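Local coordinates for protein cytochrome P450 reductase (Amycolatopsis methanolica 239, PDB 5OGX) that transfers electrons from NADH through FAD and a [2Fe-2S] cluster to the cytochrome P450 partner that O-demethylates guaiacol and related lignin-derived aromatics, at residues 44-49 with 62-67; 7-12 with 31-36; 133-138 with 328-333. All blocks are in the same frame, centred on the assembly; numbering follows the deposited sequence.

Overall arrangement
Along the chain contact 2 (7-12 with 31-36) closes before contact 1 (44-49 with 62-67) opens, and contact 3 (133-138 with 328-333) comes last. Contacts 1 and 2 lie in the ferredoxin-like domain, with centres about 15 Å apart, and both reach its five-stranded mixed sheet, touching where Leu47 CD2 meets Met33 CE at 3.5 Å. Contact 3, about 20 and 19 Å from their centres, joins the antiparallel FAD-domain sheet to the edge of the parallel NAD-domain sheet. Contacts 2 and 3 only brush, Ser36 O lying 3.8 Å from Glu330 OE1. Contact 1 holds cluster ligand Cys45, contact 2 runs from the sodium to the cluster, and contact 3 adjoins the flavin, so they sample both redox centres.

Contact 1: 44-49 with 62-67; sequences TCKLQV and DTLSAE. Unlike the reference sequence in segment 62-67: Glu67 (reference Asp). With FES (Fe2/s2 (inorganic) cluster), chain C.
Lys46 and Leu64 mark the closest backbone approach of 44-49 and 62-67, and with their CA atoms 8.1 Å apart the main chains are too distant for strand pairing. Strand 46-51 starts in the first segment, while 62-67 is a loop running into helix 66-70, so the gap is spanned mainly by one long side chain reaching a backbone carbonyl. That side chain is Lys46: it leaves its strand extended, CG anti to the backbone N (chi1 -161°), then turns at chi3 (-84°), which carries the ammonium group to the carbonyl of Thr63. Lys46 NZ donates to Thr63 O over 3.0 Å, arriving nearly along the C=O axis with a C=O...N angle of 160°. NZ also forms a salt bridge with Glu68 OE1, so one ammonium ties the strand to both the loop and the first turn of the helix. The other oxygen of Glu68 accepts from Ser65 N, while Ser65 OG caps a backbone N just beyond the segment, an arrangement consistent with a capping box at the helix start.

The setting is the plant-type ferredoxin fold, where the cluster-binding loop leads into strand 46-51. Cys45, immediately before that strand, places SG 2.4 Å from iron FE2 of the cluster, and Cys77 is the second thiolate there. On the apolar side of the lysine, Leu64 CD1 comes to 4.1 Å from Lys46 CE, the two chains meeting at a slant. Thr63 is fastened to the cluster loop, OG1 hydrogen-bonded to Gly40 O, and its side chain rests on Leu75 of strand 73-75.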
loop_
_atom_site.group_PDB
_atom_site.type_symbol
_atom_site.label_atom_id
_atom_site.label_comp_id
_atom_site.label_asym_id
_atom_site.label_seq_id
_atom_site.Cartn_x
_atom_site.Cartn_y
_atom_site.Cartn_z
ATOM N N THR A 44 -9.306 -0.763 8.577
ATOM C CA THR A 44 -8.251 -1.008 9.561
ATOM C C THR A 44 -8.032 0.154 10.521
ATOM O O THR A 44 -7.389 -0.045 11.562
ATOM C CB THR A 44 -6.918 -1.357 8.873
ATOM O OG1 THR A 44 -6.423 -0.221 8.153
ATOM C CG2 THR A 44 -7.103 -2.512 7.902
ATOM N N CYS A 45 -8.562 1.349 10.230
ATOM C CA CYS A 45 -8.393 2.480 11.135
ATOM C C CYS A 45 -9.527 2.598 12.150
ATOM O O CYS A 45 -9.673 3.648 12.776
ATOM C CB CYS A 45 -8.285 3.780 10.350
ATOM S SG CYS A 45 -9.886 4.245 9.647
ATOM N N LYS A 46 -10.325 1.548 12.317
ATOM C CA LYS A 46 -11.454 1.608 13.234
ATOM C C LYS A 46 -10.964 1.908 14.651
ATOM O O LYS A 46 -9.924 1.402 15.093
ATOM C CB LYS A 46 -12.216 0.285 13.193
ATOM C CG LYS A 46 -13.635 0.359 13.741
ATOM C CD LYS A 46 -14.422 -0.886 13.370
ATOM C CE LYS A 46 -15.012 -0.778 11.975
ATOM N NZ LYS A 46 -15.704 -2.041 11.569
ATOM N N LEU A 47 -11.722 2.739 15.352
ATOM C CA LEU A 47 -11.373 3.265 16.662
ATOM C C LEU A 47 -12.581 3.135 17.569
ATOM O O LEU A 47 -13.717 3.147 17.095
ATOM C CB LEU A 47 -11.024 4.760 16.612
ATOM C CG LEU A 47 -9.910 5.361 15.774
ATOM C CD1 LEU A 47 -10.021 6.857 15.805
ATOM C CD2 LEU A 47 -8.610 4.922 16.377
ATOM N N GLN A 48 -12.338 3.045 18.875
ATOM C CA GLN A 48 -13.388 3.295 19.857
ATOM C C GLN A 48 -13.259 4.725 20.352
ATOM O O GLN A 48 -12.180 5.145 20.782
ATOM C CB GLN A 48 -13.330 2.326 21.048
ATOM C CG GLN A 48 -14.412 2.649 22.104
ATOM C CD GLN A 48 -14.216 1.927 23.437
ATOM O OE1 GLN A 48 -13.179 1.318 23.687
ATOM N NE2 GLN A 48 -15.223 2.009 24.306
ATOM N N VAL A 49 -14.353 5.480 20.284
ATOM C CA VAL A 49 -14.377 6.816 20.862
ATOM C C VAL A 49 -14.636 6.656 22.356
ATOM O O VAL A 49 -15.709 6.202 22.755
ATOM C CB VAL A 49 -15.444 7.697 20.203
ATOM C CG1 VAL A 49 -15.505 9.041 20.898
ATOM C CG2 VAL A 49 -15.120 7.871 18.720
ATOM N N ASP A 62 -20.913 -0.434 5.144
ATOM C CA ASP A 62 -20.315 -1.762 5.193
ATOM C C ASP A 62 -19.012 -1.755 5.979
ATOM O O ASP A 62 -18.632 -2.781 6.552
ATOM C CB ASP A 62 -20.102 -2.305 3.780
ATOM C CG ASP A 62 -18.826 -1.807 3.149
ATOM O OD1 ASP A 62 -18.744 -0.595 2.866
ATOM O OD2 ASP A 62 -17.910 -2.628 2.932
ATOM N N THR A 63 -18.326 -0.612 6.035
ATOM C CA THR A 63 -17.126 -0.488 6.852
ATOM C C THR A 63 -17.435 -0.124 8.297
ATOM O O THR A 63 -16.687 -0.511 9.204
ATOM C CB THR A 63 -16.187 0.579 6.270
ATOM O OG1 THR A 63 -16.193 0.507 4.839
ATOM C CG2 THR A 63 -14.787 0.333 6.754
ATOM N N LEU A 64 -18.519 0.611 8.527
ATOM C CA LEU A 64 -18.856 1.096 9.865
ATOM C C LEU A 64 -20.380 1.108 9.976
ATOM O O LEU A 64 -21.028 2.063 9.541
ATOM C CB LEU A 64 -18.265 2.475 10.104
ATOM C CG LEU A 64 -18.508 3.073 11.489
ATOM C CD1 LEU A 64 -17.580 2.417 12.505
ATOM C CD2 LEU A 64 -18.313 4.578 11.453
ATOM N N SER A 65 -20.935 0.065 10.582
ATOM C CA SER A 65 -22.382 -0.104 10.602
ATOM C C SER A 65 -23.051 0.895 11.547
ATOM O O SER A 65 -22.415 1.502 12.412
ATOM C CB SER A 65 -22.737 -1.526 11.022
ATOM O OG SER A 65 -22.604 -1.668 12.422
ATOM N N ALA A 66 -24.366 1.063 11.371
ATOM C CA ALA A 66 -25.127 1.884 12.310
ATOM C C ALA A 66 -25.011 1.331 13.724
ATOM O O ALA A 66 -24.944 2.091 14.695
ATOM C CB ALA A 66 -26.594 1.962 11.884
ATOM N N GLU A 67 -24.985 0.004 13.852
ATOM C CA GLU A 67 -24.753 -0.630 15.144
ATOM C C GLU A 67 -23.432 -0.170 15.746
ATOM O O GLU A 67 -23.376 0.252 16.908
ATOM C CB GLU A 67 -24.773 -2.150 14.974
ATOM C CG GLU A 67 -24.871 -2.944 16.262
ATOM C CD GLU A 67 -25.467 -4.326 16.043
ATOM O OE1 GLU A 67 -25.296 -5.197 16.923
ATOM O OE2 GLU A 67 -26.107 -4.540 14.991
HETATM FE FE1 FES C . -8.921 2.449 5.486
HETATM FE FE2 FES C . -9.699 4.193 7.271
HETATM S S1 FES C . -10.939 2.666 6.364
HETATM S S2 FES C . -7.640 3.873 6.566
#

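Contact 2: 7-12 with 31-36; sequences VSVGGR and VWMPNS. With NA (sodium ion), chain D.
Val31 opens the segment 31-36 by touching both ends of the hairpin turn in 7-12. Its two methyls divide the work: with CG1 anti to the backbone N (chi1 173°), that branch reaches Val9 CG1 at 4.0 Å, while CG2 sits over the centre of the Arg12 guanidinium face, 3.5 Å from Arg12 CZ. The arginine presents this face because its chain bends at both chi2 (-100°) and chi3 (-104°); NE adds a weak hydrogen bond to Gly94 O. The turn itself is a type I' beta turn, closed by backbone bonds in both directions between Val9 and Arg12, so the two residues that meet Val31 are held in fixed relation.

Trp32 turns away from the hairpin, its backbone pairing with Gly94 and Arg95 and its NE1 bonding to Asp196 OD1. Met33 points back: its CE packs 4.0 Å from Val9 CG1, and both side chains also rest on Phe26 of helix 22-28. From the same thioether, SD lies 2.8 Å from a sodium ion. Pro34 supplies the carbonyl oxygen, O to sodium 3.0 Å, a long separation for this metal. Asn35 then folds its amide back along the chain, ND2 donating to Met33 O at 3.0 Å with the acceptor in the amide plane; OD1 is taken by Gly195 N. Ser36 ends the walk against the [2Fe-2S] cluster and the FAD.

Chemically the segment is graded, from valine and methionine carbons that cover the Val9 side of the hairpin of the ferredoxin-like domain to polar groups near the cofactors. A thioether sulfur and one distant carbonyl are weak ligands for sodium, so these two residues probably hold the ion only loosely.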
loop_
_atom_site.group_PDB
_atom_site.type_symbol
_atom_site.label_atom_id
_atom_site.label_comp_id
_atom_site.label_asym_id
_atom_site.label_seq_id
_atom_site.Cartn_x
_atom_site.Cartn_y
_atom_site.Cartn_z
ATOM N N VAL A 7 -7.106 15.826 20.378
ATOM C CA VAL A 7 -7.445 14.423 20.172
ATOM C C VAL A 7 -6.268 13.565 20.614
ATOM O O VAL A 7 -5.107 13.895 20.357
ATOM C CB VAL A 7 -7.840 14.145 18.706
ATOM C CG1 VAL A 7 -9.045 15.032 18.328
ATOM C CG2 VAL A 7 -6.681 14.408 17.764
ATOM N N SER A 8 -6.564 12.463 21.298
ATOM C CA SER A 8 -5.507 11.685 21.916
ATOM C C SER A 8 -5.730 10.203 21.655
ATOM O O SER A 8 -6.866 9.729 21.594
ATOM C CB SER A 8 -5.436 11.927 23.423
ATOM O OG SER A 8 -6.615 11.475 24.052
ATOM N N VAL A 9 -4.622 9.483 21.526
ATOM C CA VAL A 9 -4.620 8.023 21.466
ATOM C C VAL A 9 -3.340 7.532 22.126
ATOM O O VAL A 9 -2.270 8.100 21.914
ATOM C CB VAL A 9 -4.730 7.490 20.020
ATOM C CG1 VAL A 9 -3.515 7.890 19.163
ATOM C CG2 VAL A 9 -4.869 5.970 20.033
ATOM N N GLY A 10 -3.454 6.479 22.936
ATOM C CA GLY A 10 -2.273 5.887 23.549
ATOM C C GLY A 10 -1.434 6.834 24.380
ATOM O O GLY A 10 -0.206 6.693 24.417
ATOM N N GLY A 11 -2.056 7.800 25.043
ATOM C CA GLY A 11 -1.323 8.767 25.830
ATOM C C GLY A 11 -0.704 9.905 25.050
ATOM O O GLY A 11 -0.062 10.773 25.660
ATOM N N ARG A 12 -0.890 9.949 23.735
ATOM C CA ARG A 12 -0.302 10.965 22.871
ATOM C C ARG A 12 -1.391 11.906 22.373
ATOM O O ARG A 12 -2.409 11.455 21.840
ATOM C CB ARG A 12 0.415 10.313 21.683
ATOM C CG ARG A 12 1.747 9.645 22.029
ATOM C CD ARG A 12 2.933 10.548 21.669
ATOM N NE ARG A 12 3.610 10.115 20.444
ATOM C CZ ARG A 12 4.252 10.930 19.609
ATOM N NH1 ARG A 12 4.309 12.232 19.855
ATOM N NH2 ARG A 12 4.837 10.442 18.521
ATOM N N VAL A 31 2.279 10.442 14.940
ATOM C CA VAL A 31 1.657 9.543 15.909
ATOM C C VAL A 31 0.954 8.460 15.107
ATOM O O VAL A 31 0.014 8.755 14.358
ATOM C CB VAL A 31 0.656 10.278 16.812
ATOM C CG1 VAL A 31 -0.094 9.275 17.690
ATOM C CG2 VAL A 31 1.358 11.349 17.641
ATOM N N TRP A 32 1.405 7.217 15.250
ATOM C CA TRP A 32 0.919 6.153 14.379
ATOM C C TRP A 32 -0.413 5.590 14.850
ATOM O O TRP A 32 -0.662 5.425 16.049
ATOM C CB TRP A 32 1.923 5.007 14.297
ATOM C CG TRP A 32 1.414 3.917 13.389
ATOM C CD1 TRP A 32 1.371 3.935 12.020
ATOM C CD2 TRP A 32 0.845 2.675 13.797
ATOM N NE1 TRP A 32 0.817 2.757 11.546
ATOM C CE2 TRP A 32 0.497 1.964 12.625
ATOM C CE3 TRP A 32 0.611 2.080 15.053
ATOM C CZ2 TRP A 32 -0.099 0.700 12.663
ATOM C CZ3 TRP A 32 0.037 0.819 15.091
ATOM C CH2 TRP A 32 -0.307 0.137 13.902
ATOM N N MET A 33 -1.257 5.263 13.887
ATOM C CA MET A 33 -2.333 4.316 14.120
ATOM C C MET A 33 -2.606 3.607 12.807
ATOM O O MET A 33 -2.239 4.114 11.740
ATOM C CB MET A 33 -3.591 5.012 14.639
ATOM C CG MET A 33 -4.060 6.108 13.710
ATOM S SD MET A 33 -5.729 6.635 14.162
ATOM C CE MET A 33 -5.607 6.721 15.962
ATOM N N PRO A 34 -3.217 2.424 12.849
ATOM C CA PRO A 34 -3.346 1.622 11.623
ATOM C C PRO A 34 -4.139 2.337 10.547
ATOM O O PRO A 34 -5.112 3.042 10.818
ATOM C CB PRO A 34 -4.075 0.354 12.085
ATOM C CG PRO A 34 -3.988 0.336 13.565
ATOM C CD PRO A 34 -3.684 1.713 14.051
ATOM N N ASN A 35 -3.700 2.167 9.317
ATOM C CA ASN A 35 -4.308 2.786 8.188
ATOM C C ASN A 35 -3.889 2.079 6.903
ATOM O O ASN A 35 -2.786 1.718 6.789
ATOM C CB ASN A 35 -3.962 4.261 8.137
ATOM C CG ASN A 35 -2.525 4.523 7.844
ATOM O OD1 ASN A 35 -2.169 4.800 6.752
ATOM N ND2 ASN A 35 -1.732 4.485 8.843
ATOM N N SER A 36 -4.821 1.896 5.974
ATOM C CA SER A 36 -4.455 1.163 4.766
ATOM C C SER A 36 -5.211 1.633 3.531
ATOM O O SER A 36 -5.226 0.893 2.539
ATOM C CB SER A 36 -4.748 -0.349 4.896
ATOM O OG SER A 36 -3.753 -1.060 5.609
HETATM NA NA NA D . -6.557 4.137 13.170
#

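Contact 3: 133-138 with 328-333; sequences GQYVEL and HREKFT. With FAD (flavin-adenine dinucleotide), chain B.
Tyr135 and Glu330 meet beside the flavin, and the close packing here is of aromatic rings against the cofactor, not of the two residues on each other. The dimethylbenzene end of the isoalloxazine puts its methyl C7M over one face of the Tyr135 ring, 3.6 Å above the plane and displaced toward the rim, as expected for a CH-pi contact. Glu330 arrives obliquely: its OE2 stands 3.9 Å from Tyr135 CD2, and the carboxylate plane makes 73° with the ring. Already heading across the gap from CB, the side chain bends at chi2 (85°) to swing the carboxylate round to the tyrosine ring and the waters. Two residues later the packing is closer still. Phe332, at the centre of an inverse gamma turn, lays its ring nearly parallel to the flavin, with CE1 3.1 Å from FAD N5. Tyr135 and Phe332 thus approach the flavin from opposite sides of its plane.

Beyond the carboxylate the contact is looser and water-mediated. Gly133 O is 4.1 Å from Glu330 OE2, too far for a hydrogen bond, and both atoms are acceptors, so two waters supply the donors. Each donates to both oxygens; the first lies 2.7 Å from Glu330 OE2, and the second 2.8 Å from Gly133 O. These bridges tie the loop before strand 135-139 to strand 327-331.

Tyr135 belongs to the antiparallel FAD-domain sheet and Glu330 to the edge strand of the parallel NAD-domain sheet, and an aromatic residue near the C-terminus covering the isoalloxazine at this interface is characteristic of the ferredoxin-NADP reductase-like fold.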
loop_
_atom_site.group_PDB
_atom_site.type_symbol
_atom_site.label_atom_id
_atom_site.label_comp_id
_atom_site.label_asym_id
_atom_site.label_seq_id
_atom_site.Cartn_x
_atom_site.Cartn_y
_atom_site.Cartn_z
ATOM N N GLY A 133 7.075 -0.026 0.811
ATOM C CA GLY A 133 5.732 -0.578 0.804
ATOM C C GLY A 133 4.648 0.432 1.132
ATOM O O GLY A 133 3.461 0.155 0.896
ATOM N N GLN A 134 5.026 1.579 1.684
ATOM C CA GLN A 134 4.047 2.626 1.919
ATOM C C GLN A 134 3.658 3.277 0.599
ATOM O O GLN A 134 4.252 3.011 -0.451
ATOM C CB GLN A 134 4.603 3.658 2.900
ATOM C CG GLN A 134 4.724 3.068 4.314
ATOM C CD GLN A 134 4.924 4.140 5.340
ATOM O OE1 GLN A 134 5.999 4.711 5.439
ATOM N NE2 GLN A 134 3.867 4.438 6.112
ATOM N N TYR A 135 2.633 4.135 0.650
ATOM C CA TYR A 135 2.099 4.733 -0.561
ATOM C C TYR A 135 1.955 6.236 -0.382
ATOM O O TYR A 135 2.101 6.771 0.721
ATOM C CB TYR A 135 0.753 4.083 -0.961
ATOM C CG TYR A 135 -0.464 4.484 -0.122
ATOM C CD1 TYR A 135 -1.212 5.610 -0.455
ATOM C CD2 TYR A 135 -0.888 3.707 0.953
ATOM C CE1 TYR A 135 -2.332 5.983 0.292
ATOM C CE2 TYR A 135 -2.027 4.085 1.717
ATOM C CZ TYR A 135 -2.738 5.206 1.350
ATOM O OH TYR A 135 -3.871 5.601 2.079
ATOM N N VAL A 136 1.687 6.916 -1.500
ATOM C CA VAL A 136 1.445 8.352 -1.480
ATOM C C VAL A 136 0.081 8.631 -2.088
ATOM O O VAL A 136 -0.445 7.857 -2.891
ATOM C CB VAL A 136 2.531 9.157 -2.218
ATOM C CG1 VAL A 136 3.866 9.016 -1.502
ATOM C CG2 VAL A 136 2.627 8.733 -3.693
ATOM N N GLU A 137 -0.504 9.748 -1.670
ATOM C CA GLU A 137 -1.831 10.138 -2.120
ATOM C C GLU A 137 -1.699 11.316 -3.076
ATOM O O GLU A 137 -1.186 12.377 -2.691
ATOM C CB GLU A 137 -2.682 10.494 -0.901
ATOM C CG GLU A 137 -4.113 10.846 -1.177
ATOM C CD GLU A 137 -4.782 11.259 0.116
ATOM O OE1 GLU A 137 -5.283 12.395 0.200
ATOM O OE2 GLU A 137 -4.750 10.451 1.071
ATOM N N LEU A 138 -2.143 11.127 -4.319
ATOM C CA LEU A 138 -2.111 12.185 -5.319
ATOM C C LEU A 138 -3.491 12.810 -5.455
ATOM O O LEU A 138 -4.515 12.152 -5.258
ATOM C CB LEU A 138 -1.663 11.655 -6.688
ATOM C CG LEU A 138 -0.378 10.825 -6.794
ATOM C CD1 LEU A 138 -0.018 10.588 -8.278
ATOM C CD2 LEU A 138 0.770 11.486 -6.069
ATOM N N HIS A 328 0.252 -10.501 5.121
ATOM C CA HIS A 328 0.183 -9.050 4.991
ATOM C C HIS A 328 -0.544 -8.698 3.700
ATOM O O HIS A 328 -0.343 -9.354 2.676
ATOM C CB HIS A 328 1.604 -8.451 4.988
ATOM C CG HIS A 328 2.473 -8.953 6.101
ATOM N ND1 HIS A 328 2.688 -8.234 7.261
ATOM C CD2 HIS A 328 3.174 -10.105 6.238
ATOM C CE1 HIS A 328 3.491 -8.921 8.060
ATOM N NE2 HIS A 328 3.795 -10.061 7.464
ATOM N N ARG A 329 -1.386 -7.656 3.730
ATOM C CA ARG A 329 -2.265 -7.364 2.593
ATOM C C ARG A 329 -2.277 -5.879 2.289
ATOM O O ARG A 329 -2.278 -5.058 3.214
ATOM C CB ARG A 329 -3.737 -7.779 2.851
ATOM C CG ARG A 329 -3.959 -8.973 3.754
ATOM C CD ARG A 329 -5.111 -8.755 4.740
ATOM N NE ARG A 329 -5.398 -9.993 5.466
ATOM C CZ ARG A 329 -4.625 -10.480 6.432
ATOM N NH1 ARG A 329 -3.541 -9.820 6.817
ATOM N NH2 ARG A 329 -4.945 -11.618 7.026
ATOM N N GLU A 330 -2.331 -5.542 0.996
ATOM C CA GLU A 330 -2.580 -4.178 0.528
ATOM C C GLU A 330 -3.595 -4.257 -0.608
ATOM O O GLU A 330 -3.294 -4.769 -1.692
ATOM C CB GLU A 330 -1.293 -3.483 0.059
ATOM C CG GLU A 330 -1.506 -2.015 -0.311
ATOM C CD GLU A 330 -1.417 -1.115 0.917
ATOM O OE1 GLU A 330 -2.172 -1.356 1.882
ATOM O OE2 GLU A 330 -0.581 -0.191 0.927
ATOM N N LYS A 331 -4.808 -3.763 -0.385
ATOM C CA LYS A 331 -5.834 -3.855 -1.422
ATOM C C LYS A 331 -5.963 -2.544 -2.187
ATOM O O LYS A 331 -6.147 -1.481 -1.579
ATOM C CB LYS A 331 -7.183 -4.240 -0.817
ATOM C CG LYS A 331 -7.094 -5.433 0.113
ATOM C CD LYS A 331 -8.416 -5.620 0.825
ATOM C CE LYS A 331 -8.629 -7.047 1.221
ATOM N NZ LYS A 331 -9.533 -7.120 2.403
ATOM N N PHE A 332 -5.872 -2.631 -3.520
ATOM C CA PHE A 332 -6.049 -1.484 -4.417
ATOM C C PHE A 332 -7.552 -1.265 -4.641
ATOM O O PHE A 332 -8.086 -1.409 -5.742
ATOM C CB PHE A 332 -5.331 -1.712 -5.749
ATOM C CG PHE A 332 -3.812 -1.630 -5.678
ATOM C CD1 PHE A 332 -3.166 -1.408 -4.485
ATOM C CD2 PHE A 332 -3.050 -1.766 -6.839
ATOM C CE1 PHE A 332 -1.773 -1.314 -4.419
ATOM C CE2 PHE A 332 -1.665 -1.676 -6.797
ATOM C CZ PHE A 332 -1.025 -1.454 -5.584
ATOM N N THR A 333 -8.240 -0.895 -3.571
ATOM C CA THR A 333 -9.687 -0.754 -3.649
ATOM C C THR A 333 -10.072 0.500 -4.428
ATOM O O THR A 333 -9.589 1.590 -4.112
ATOM C CB THR A 333 -10.286 -0.694 -2.251
ATOM O OG1 THR A 333 -9.952 -1.897 -1.542
ATOM C CG2 THR A 333 -11.791 -0.574 -2.341
HETATM P PA FAD B . -11.815 5.749 -11.243
HETATM O O1A FAD B . -12.307 6.992 -11.943
HETATM O O2A FAD B . -11.852 5.834 -9.737
HETATM O O5B FAD B . -12.697 4.432 -11.700
HETATM C C5B FAD B . -13.303 4.417 -12.973
HETATM C C4B FAD B . -14.294 3.217 -13.001
HETATM O O4B FAD B . -13.623 2.098 -13.050
HETATM C C3B FAD B . -15.100 3.162 -11.693
HETATM O O3B FAD B . -16.358 2.735 -11.967
HETATM C C2B FAD B . -14.322 2.150 -10.817
HETATM O O2B FAD B . -15.200 1.535 -9.775
HETATM C C1B FAD B . -13.859 1.281 -11.676
HETATM N N9A FAD B . -12.548 0.808 -11.316
HETATM C C8A FAD B . -11.689 1.397 -10.473
HETATM N N7A FAD B . -10.575 0.654 -10.438
HETATM C C5A FAD B . -10.749 -0.386 -11.274
HETATM C C6A FAD B . -9.923 -1.433 -11.607
HETATM N N6A FAD B . -8.593 -1.912 -11.276
HETATM N N1A FAD B . -10.329 -2.348 -12.477
HETATM C C2A FAD B . -11.562 -2.255 -13.036
HETATM N N3A FAD B . -12.383 -1.223 -12.714
HETATM C C4A FAD B . -11.962 -0.291 -11.826
HETATM N N1 FAD B . -3.215 1.693 -8.698
HETATM C C2 FAD B . -2.023 1.551 -9.525
HETATM O O2 FAD B . -2.116 1.526 -10.706
HETATM N N3 FAD B . -0.705 1.464 -8.879
HETATM C C4 FAD B . -0.529 1.486 -7.460
HETATM O O4 FAD B . 0.549 1.397 -6.975
HETATM C C4X FAD B . -1.771 1.606 -6.636
HETATM N N5 FAD B . -1.634 1.660 -5.213
HETATM C C5X FAD B . -2.858 1.763 -4.422
HETATM C C6 FAD B . -2.731 1.751 -3.030
HETATM C C7 FAD B . -3.910 1.854 -2.288
HETATM C C7M FAD B . -3.586 1.848 -0.795
HETATM C C8 FAD B . -5.154 1.963 -2.907
HETATM C C8M FAD B . -6.382 2.083 -2.013
HETATM C C9 FAD B . -5.275 1.963 -4.293
HETATM C C9A FAD B . -4.118 1.853 -5.037
HETATM N N10 FAD B . -4.258 1.855 -6.504
HETATM C C10 FAD B . -3.067 1.711 -7.272
HETATM C "C1'" FAD B . -5.569 2.031 -7.153
HETATM C "C2'" FAD B . -5.546 3.575 -7.523
HETATM O "O2'" FAD B . -5.486 4.439 -6.396
HETATM C "C3'" FAD B . -6.755 4.046 -8.361
HETATM O "O3'" FAD B . -7.918 3.560 -7.753
HETATM C "C4'" FAD B . -6.678 3.523 -9.808
HETATM O "O4'" FAD B . -5.551 4.058 -10.449
HETATM C "C5'" FAD B . -7.938 3.914 -10.609
HETATM O "O5'" FAD B . -8.221 5.282 -10.391
HETATM P P FAD B . -8.969 6.141 -11.572
HETATM O O1P FAD B . -9.260 7.510 -11.020
HETATM O O2P FAD B . -8.185 6.091 -12.862
HETATM O O3P FAD B . -10.361 5.320 -11.844
HETATM O O HOH W 1 1.258 0.628 2.761
HETATM O O HOH W 2 1.283 0.428 -0.845
#